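PDB 6CTZ: gentamicin resistance protein from Enterococcus gallinarum, which probably inactivates gentamicin, kanamycin and related aminoglycoside antibiotics by transferring a phosphate group from a nucleoside triphosphate to their 2''-hydroxyl. Local coordinates for residues G64-N69 and M120-A125; A113-E118 and R205-T210. The protein carries 2 engineered substitutions. One frame throughout, in Å; residues are numbered along the deposited sequence.

Interaction 1 of 2, residues G64-N69 and M120-A125; sequences GCVKVN and MNELSA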
ATOM      1  N   GLY A  64     -12.938   5.660 -13.881  1.00 15.83           N
ATOM      2  CA  GLY A  64     -14.192   5.131 -14.379  1.00 17.66           C
ATOM      3  C   GLY A  64     -14.410   3.651 -14.166  1.00 17.53           C
ATOM      4  O   GLY A  64     -15.470   3.127 -14.529  1.00 20.88           O
ATOM      5  N   CYS A  65     -13.434   2.956 -13.581  1.00 15.37           N
ATOM      6  CA  CYS A  65     -13.491   1.515 -13.394  1.00 16.67           C
ATOM      7  C   CYS A  65     -13.707   1.101 -11.949  1.00 16.56           C
ATOM      8  O   CYS A  65     -13.941  -0.084 -11.693  1.00 19.41           O
ATOM      9  CB  CYS A  65     -12.190   0.869 -13.893  1.00 19.42           C
ATOM     10  SG  CYS A  65     -11.818   1.253 -15.610  1.00 23.30           S
ATOM     11  N   VAL A  66     -13.610   2.027 -11.000  1.00 16.06           N
ATOM     12  CA  VAL A  66     -13.761   1.706  -9.588  1.00 15.82           C
ATOM     13  C   VAL A  66     -14.943   2.487  -9.026  1.00 16.24           C
ATOM     14  O   VAL A  66     -15.343   3.526  -9.556  1.00 18.05           O
ATOM     15  CB  VAL A  66     -12.475   1.960  -8.766  1.00 16.56           C
ATOM     16  CG1 VAL A  66     -11.346   1.068  -9.250  1.00 17.45           C
ATOM     17  CG2 VAL A  66     -12.071   3.416  -8.849  1.00 16.64           C
ATOM     18  N   LYS A  67     -15.521   1.958  -7.949  1.00 17.29           N
ATOM     19  CA  LYS A  67     -16.687   2.545  -7.296  1.00 17.92           C
ATOM     20  C   LYS A  67     -16.336   3.225  -5.979  1.00 19.74           C
ATOM     21  O   LYS A  67     -17.191   3.363  -5.098  1.00 24.29           O
ATOM     22  CB  LYS A  67     -17.753   1.480  -7.051  1.00 20.06           C
ATOM     23  CG  LYS A  67     -18.288   0.860  -8.322  1.00 23.65           C
ATOM     24  CD  LYS A  67     -19.427  -0.088  -8.017  1.00 28.11           C
ATOM     25  CE  LYS A  67     -19.851  -0.875  -9.246  1.00 31.41           C
ATOM     26  NZ  LYS A  67     -20.273   0.003 -10.364  1.00 32.93           N
ATOM     27  N   VAL A  68     -15.079   3.571  -5.796  1.00 17.11           N
ATOM     28  CA  VAL A  68     -14.652   4.459  -4.734  1.00 17.12           C
ATOM     29  C   VAL A  68     -13.996   5.652  -5.403  1.00 14.75           C
ATOM     30  O   VAL A  68     -13.598   5.607  -6.571  1.00 15.03           O
ATOM     31  CB  VAL A  68     -13.667   3.791  -3.751  1.00 18.78           C
ATOM     32  CG1 VAL A  68     -14.342   2.659  -2.991  1.00 21.01           C
ATOM     33  CG2 VAL A  68     -12.418   3.307  -4.485  1.00 18.90           C
ATOM     34  N   ASN A  69     -13.879   6.727  -4.644  1.00 14.04           N
ATOM     35  CA  ASN A  69     -13.141   7.882  -5.110  1.00 13.84           C
ATOM     36  C   ASN A  69     -11.644   7.632  -4.986  1.00 11.83           C
ATOM     37  O   ASN A  69     -11.180   6.994  -4.033  1.00 13.78           O
ATOM     38  CB  ASN A  69     -13.582   9.103  -4.314  1.00 16.73           C
ATOM     39  CG  ASN A  69     -15.047   9.455  -4.593  1.00 21.25           C
ATOM     40  OD1 ASN A  69     -15.812   8.616  -5.074  1.00 24.47           O
ATOM     41  ND2 ASN A  69     -15.427  10.685  -4.329  1.00 22.92           N
ATOM     42  N   MET A 120     -11.067  -4.793  -5.147  1.00 10.06           N
ATOM     43  CA  MET A 120     -10.023  -5.715  -5.582  1.00 11.07           C
ATOM     44  C   MET A 120     -10.437  -6.430  -6.857  1.00 10.86           C
ATOM     45  O   MET A 120      -9.614  -6.635  -7.760  1.00 12.17           O
ATOM     46  CB  MET A 120      -9.711  -6.701  -4.456  1.00 12.47           C
ATOM     47  CG  MET A 120      -9.126  -6.023  -3.227  1.00 14.54           C
ATOM     48  SD  MET A 120      -8.981  -7.067  -1.755  1.00 19.07           S
ATOM     49  CE  MET A 120      -7.361  -7.779  -1.969  1.00 21.31           C
ATOM     50  N   ASN A 121     -11.674  -6.834  -6.895  1.00 11.87           N
ATOM     51  CA  ASN A 121     -12.210  -7.351  -8.128  0.63 12.69           C
ATOM     52  C   ASN A 121     -12.103  -6.452  -9.471  1.00 11.22           C
ATOM     53  O   ASN A 121     -11.724  -6.807 -10.596  1.00 12.70           O
ATOM     54  CB  ASN A 121     -13.652  -7.825  -7.977  0.63 15.36           C
ATOM     55  CG  ASN A 121     -13.773  -9.146  -7.274  0.63 19.33           C
ATOM     56  OD1 ASN A 121     -12.830  -9.841  -6.998  0.63 20.34           O
ATOM     57  ND2 ASN A 121     -14.981  -9.490  -7.007  0.63 22.25           N
ATOM     58  N   GLU A 122     -12.369  -5.175  -9.165  1.00 10.97           N
ATOM     59  CA  GLU A 122     -12.241  -4.206 -10.245  1.00 11.75           C
ATOM     60  C   GLU A 122     -10.793  -4.060 -10.691  1.00 11.55           C
ATOM     61  O   GLU A 122     -10.517  -4.008 -11.895  1.00 12.89           O
ATOM     62  CB  GLU A 122     -12.836  -2.870  -9.814  1.00 13.50           C
ATOM     63  CG  GLU A 122     -14.356  -2.928  -9.674  1.00 15.94           C
ATOM     64  CD  GLU A 122     -14.943  -1.844  -8.782  1.00 19.00           C
ATOM     65  OE1 GLU A 122     -16.185  -1.742  -8.722  1.00 22.59           O
ATOM     66  OE2 GLU A 122     -14.177  -1.115  -8.129  1.00 19.67           O
ATOM     67  N   LEU A 123      -9.848  -4.023  -9.746  1.00 11.26           N
ATOM     68  CA  LEU A 123      -8.440  -3.982 -10.137  1.00 11.47           C
ATOM     69  C   LEU A 123      -8.073  -5.227 -10.931  1.00 12.03           C
ATOM     70  O   LEU A 123      -7.381  -5.143 -11.954  1.00 12.38           O
ATOM     71  CB  LEU A 123      -7.533  -3.854  -8.910  1.00 12.33           C
ATOM     72  CG  LEU A 123      -7.635  -2.541  -8.126  1.00 12.80           C
ATOM     73  CD1 LEU A 123      -6.522  -2.477  -7.083  1.00 14.86           C
ATOM     74  CD2 LEU A 123      -7.573  -1.339  -9.051  1.00 14.34           C
ATOM     75  N   SER A 124      -8.556  -6.387 -10.491  1.00 12.96           N
ATOM     76  CA  SER A 124      -8.235  -7.635 -11.174  1.00 14.25           C
ATOM     77  C   SER A 124      -8.879  -7.738 -12.547  1.00 14.43           C
ATOM     78  O   SER A 124      -8.445  -8.565 -13.351  1.00 16.81           O
ATOM     79  CB  SER A 124      -8.657  -8.833 -10.330  1.00 15.06           C
ATOM     80  OG  SER A 124      -7.754  -9.032  -9.257  1.00 17.33           O
ATOM     81  N   ALA A 125      -9.897  -6.928 -12.831  1.00 13.57           N
ATOM     82  CA  ALA A 125     -10.515  -6.885 -14.146  1.00 14.55           C
ATOM     83  C   ALA A 125      -9.904  -5.827 -15.058  1.00 14.26           C
ATOM     84  O   ALA A 125     -10.218  -5.802 -16.252  1.00 15.87           O
ATOM     85  CB  ALA A 125     -12.018  -6.628 -14.004  1.00 16.60           C
TER
HETATM   86  O   HOH W   1     -14.391   0.305  -5.783  1.00 17.03           O
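E122 reaches from its helix to the backbone of C65, V66 and K67. Its OE2 lies 3.2 Å from V66 CA and takes a weak hydrogen bond from K67 N at 3.4 Å, bent to 145°. The single N-H is shared with a water, its closer acceptor at 2.9 Å from K67 N; the water donates to E122 OE2 at 2.8 Å, so the carboxylate is held mostly through it. The other oxygen, OE1, touches aliphatic carbon, 3.4 Å from K67 CG, where the lysine chain crosses the glutamate at about a right angle. K67 then bends at its last torsion (chi4 -58°), and its NZ stays 4.7 Å from E122 OE1, too far for a salt bridge, although the opposite charges probably still attract. C65 O rests alongside the stem of E122, 3.5 Å from each of CB, CG and CD. On the inner side V66 CG1 just meets L123 CD2, a loose apolar touch. Within the kinase-like N-terminal part of the fold, the loop between helix 46-62 and strand 73-78 bridges helix 106-125 and strand 209-212: V66 and V68 pack on F119, V68 also on L209 and I212, and N69 bonds to the strand backbone.

Interaction 2 of 2, residues A113-E118 and R205-T210; sequences ALQLAE and RQTPLT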
ATOM      1  N   ALA A 113     -15.975  -4.954   4.102  1.00 10.70           N
ATOM      2  CA  ALA A 113     -15.401  -6.136   3.458  1.00 10.87           C
ATOM      3  C   ALA A 113     -15.965  -6.328   2.057  1.00 10.79           C
ATOM      4  O   ALA A 113     -15.221  -6.634   1.115  1.00 11.18           O
ATOM      5  CB  ALA A 113     -15.662  -7.385   4.305  1.00 11.58           C
ATOM      6  N   LEU A 114     -17.271  -6.119   1.897  1.00 10.90           N
ATOM      7  CA  LEU A 114     -17.889  -6.248   0.584  1.00 11.65           C
ATOM      8  C   LEU A 114     -17.331  -5.211  -0.382  1.00 11.20           C
ATOM      9  O   LEU A 114     -17.018  -5.526  -1.539  1.00 11.58           O
ATOM     10  CB  LEU A 114     -19.396  -6.080   0.736  1.00 13.10           C
ATOM     11  CG  LEU A 114     -20.217  -6.138  -0.549  1.00 15.89           C
ATOM     12  CD1 LEU A 114     -19.976  -7.438  -1.316  1.00 17.71           C
ATOM     13  CD2 LEU A 114     -21.695  -5.943  -0.219  1.00 18.91           C
ATOM     14  N   GLN A 115     -17.199  -3.963   0.069  1.00 10.82           N
ATOM     15  CA  GLN A 115     -16.698  -2.918  -0.816  1.00 10.48           C
ATOM     16  C   GLN A 115     -15.237  -3.133  -1.176  1.00 10.40           C
ATOM     17  O   GLN A 115     -14.833  -2.863  -2.312  1.00 10.89           O
ATOM     18  CB  GLN A 115     -16.882  -1.549  -0.183  1.00 10.95           C
ATOM     19  CG  GLN A 115     -18.311  -1.083  -0.130  1.00 13.01           C
ATOM     20  CD  GLN A 115     -18.380   0.326   0.395  1.00 13.78           C
ATOM     21  OE1 GLN A 115     -18.477   0.539   1.598  1.00 15.56           O
ATOM     22  NE2 GLN A 115     -18.274   1.300  -0.503  1.00 14.93           N
ATOM     23  N   LEU A 116     -14.423  -3.609  -0.232  1.00 10.38           N
ATOM     24  CA  LEU A 116     -13.030  -3.900  -0.551  1.00 10.68           C
ATOM     25  C   LEU A 116     -12.918  -5.074  -1.514  1.00  9.80           C
ATOM     26  O   LEU A 116     -12.095  -5.047  -2.439  1.00 10.62           O
ATOM     27  CB  LEU A 116     -12.242  -4.160   0.730  1.00 12.64           C
ATOM     28  CG  LEU A 116     -11.867  -2.911   1.513  1.00 15.36           C
ATOM     29  CD1 LEU A 116     -11.285  -3.298   2.849  1.00 17.38           C
ATOM     30  CD2 LEU A 116     -10.860  -2.077   0.723  1.00 16.17           C
ATOM     31  N   ALA A 117     -13.741  -6.103  -1.324  1.00 10.83           N
ATOM     32  CA  ALA A 117     -13.758  -7.210  -2.277  1.00 11.13           C
ATOM     33  C   ALA A 117     -14.085  -6.713  -3.678  1.00 10.42           C
ATOM     34  O   ALA A 117     -13.440  -7.112  -4.659  1.00 11.36           O
ATOM     35  CB  ALA A 117     -14.780  -8.261  -1.842  1.00 12.91           C
ATOM     36  N   GLU A 118     -15.070  -5.821  -3.785  1.00 10.61           N
ATOM     37  CA  GLU A 118     -15.450  -5.280  -5.087  1.00 11.55           C
ATOM     38  C   GLU A 118     -14.325  -4.455  -5.696  1.00 10.70           C
ATOM     39  O   GLU A 118     -14.057  -4.555  -6.898  1.00 11.97           O
ATOM     40  CB  GLU A 118     -16.721  -4.443  -4.937  1.00 13.73           C
ATOM     41  CG  GLU A 118     -17.178  -3.735  -6.199  1.00 18.92           C
ATOM     42  CD  GLU A 118     -18.448  -2.933  -5.977  0.47 20.78           C
ATOM     43  OE1 GLU A 118     -18.438  -2.020  -5.121  0.49 21.50           O
ATOM     44  OE2 GLU A 118     -19.462  -3.227  -6.641  0.46 21.95           O
ATOM     45  N   ARG A 205     -24.431   3.805   6.364  1.00 24.95           N
ATOM     46  CA  ARG A 205     -24.474   2.429   6.856  1.00 27.21           C
ATOM     47  C   ARG A 205     -24.086   1.437   5.767  1.00 25.97           C
ATOM     48  O   ARG A 205     -23.266   0.537   5.987  1.00 26.38           O
ATOM     49  CB  ARG A 205     -25.876   2.104   7.376  1.00 30.22           C
ATOM     50  CG  ARG A 205     -26.287   2.835   8.647  1.00 32.67           C
ATOM     51  CD  ARG A 205     -25.480   2.362   9.848  1.00 34.65           C
ATOM     52  NE  ARG A 205     -24.506   3.361  10.275  1.00 35.65           N
ATOM     53  CZ  ARG A 205     -24.796   4.387  11.073  1.00 35.86           C
ATOM     54  NH1 ARG A 205     -23.851   5.256  11.415  1.00 35.23           N
ATOM     55  NH2 ARG A 205     -26.032   4.549  11.521  1.00 36.74           N
ATOM     56  N   GLN A 206     -24.673   1.578   4.588  1.00 24.50           N
ATOM     57  CA  GLN A 206     -24.519   0.542   3.578  1.00 24.95           C
ATOM     58  C   GLN A 206     -23.291   0.724   2.701  1.00 22.76           C
ATOM     59  O   GLN A 206     -22.832  -0.254   2.103  1.00 22.68           O
ATOM     60  CB  GLN A 206     -25.787   0.424   2.726  1.00 27.64           C
ATOM     61  CG  GLN A 206     -27.014   0.022   3.536  1.00 29.19           C
ATOM     62  CD  GLN A 206     -26.755  -1.189   4.420  0.53 29.74           C
ATOM     63  OE1 GLN A 206     -26.620  -1.067   5.637  0.31 30.10           O
ATOM     64  NE2 GLN A 206     -26.683  -2.366   3.807  1.00 30.25           N
ATOM     65  N   THR A 207     -22.728   1.932   2.639  1.00 21.46           N
ATOM     66  CA  THR A 207     -21.594   2.223   1.757  1.00 20.44           C
ATOM     67  C   THR A 207     -20.548   3.051   2.507  1.00 17.26           C
ATOM     68  O   THR A 207     -20.249   4.189   2.149  1.00 17.71           O
ATOM     69  CB  THR A 207     -22.099   2.925   0.497  1.00 23.14           C
ATOM     70  OG1 THR A 207     -23.286   2.256   0.047  1.00 26.07           O
ATOM     71  CG2 THR A 207     -21.068   2.866  -0.608  1.00 23.57           C
ATOM     72  N   PRO A 208     -19.952   2.483   3.556  1.00 13.93           N
ATOM     73  CA  PRO A 208     -19.012   3.268   4.377  1.00 13.45           C
ATOM     74  C   PRO A 208     -17.667   3.567   3.720  1.00 12.82           C
ATOM     75  O   PRO A 208     -17.019   4.539   4.120  1.00 15.13           O
ATOM     76  CB  PRO A 208     -18.822   2.384   5.611  1.00 14.90           C
ATOM     77  CG  PRO A 208     -19.071   0.983   5.079  1.00 14.88           C
ATOM     78  CD  PRO A 208     -20.194   1.144   4.122  1.00 14.95           C
ATOM     79  N   LEU A 209     -17.194   2.761   2.770  1.00 11.68           N
ATOM     80  CA  LEU A 209     -15.928   3.059   2.109  1.00 11.68           C
ATOM     81  C   LEU A 209     -16.190   4.087   1.018  1.00 11.15           C
ATOM     82  O   LEU A 209     -17.025   3.860   0.139  1.00 13.45           O
ATOM     83  CB  LEU A 209     -15.345   1.786   1.504  1.00 11.52           C
ATOM     84  CG  LEU A 209     -13.950   1.965   0.901  1.00 11.74           C
ATOM     85  CD1 LEU A 209     -12.905   2.283   1.971  1.00 13.36           C
ATOM     86  CD2 LEU A 209     -13.554   0.719   0.112  1.00 13.32           C
ATOM     87  N   THR A 210     -15.492   5.219   1.073  1.00 11.32           N
ATOM     88  CA  THR A 210     -15.692   6.261   0.082  1.00 11.84           C
ATOM     89  C   THR A 210     -14.483   6.506  -0.800  1.00 11.38           C
ATOM     90  O   THR A 210     -14.658   7.026  -1.905  1.00 12.95           O
ATOM     91  CB  THR A 210     -16.123   7.588   0.733  1.00 13.05           C
ATOM     92  OG1 THR A 210     -15.142   7.999   1.688  1.00 15.39           O
ATOM     93  CG2 THR A 210     -17.476   7.440   1.418  1.00 14.40           C
TER
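L209 N donates to Q115 OE1 at 2.8 Å in a nearly straight bond (165°), the donor tilted from the carbonyl plane. The other end of the same amide, Q115 NE2, donates to L209 O at 2.9 Å, meeting that carbonyl in its plane on a lone pair, though the N-H...O angle closes to 143°. The pair of bonds fixes the rotation of the amide and tells its oxygen from its nitrogen, and it satisfies the NH and CO of L209 on a side of the strand turned to the helix. An extended chain beyond CG carries the amide out to the strand. Strand 209-212 is an outermost strand of the small antiparallel sheet that also holds 94-95 and 198-200. In this kinase-like APH fold, strands 198-200 and 209-212 form the hairpin between H197 and D214, which bind magnesium, and Q115 holds its edge, pairing with L209 much as a neighbouring strand would. Carbon closes in around the amide: P208 CD sits 3.1 Å from Q115 OE1, and T207 CG2 comes within 3.2 Å of Q115 NE2, the threonine crossing the glutamine at about a right angle. With CG anti to its own N (chi1 -174°), L209 turns its isobutyl group to the helix, where CD2 meets L116 CD2 at 3.9 Å and lies against Q115 CB. F198 of the middle strand packs against both leucines, and F238 of helix 236-246 also packs on L116. R111, one turn before Q115 in helix 106-125, bonds through NE to Q206 O.

From the N terminus, the chain lays down strands 20-25, 29-34 and 38-43, leaves helix 46-62, passes through 64-69, builds strands 73-78 and 83-89, and enters helix 106-125. That helix first supplies 113-118, half of interaction 2, and then 120-125, which closes the first loop in interaction 1. Interaction 2 closes later, when 205-210 leads into strand 209-212. The segments alternate along the chain, so the two loops cross rather than nest. Their centres lie 12 Å apart, and they touch directly: N69 N probably hydrogen-bonds to T210 O at 2.9 Å. Together they join the helix-to-strand loop after 46-62, helix 106-125 and the small sheet.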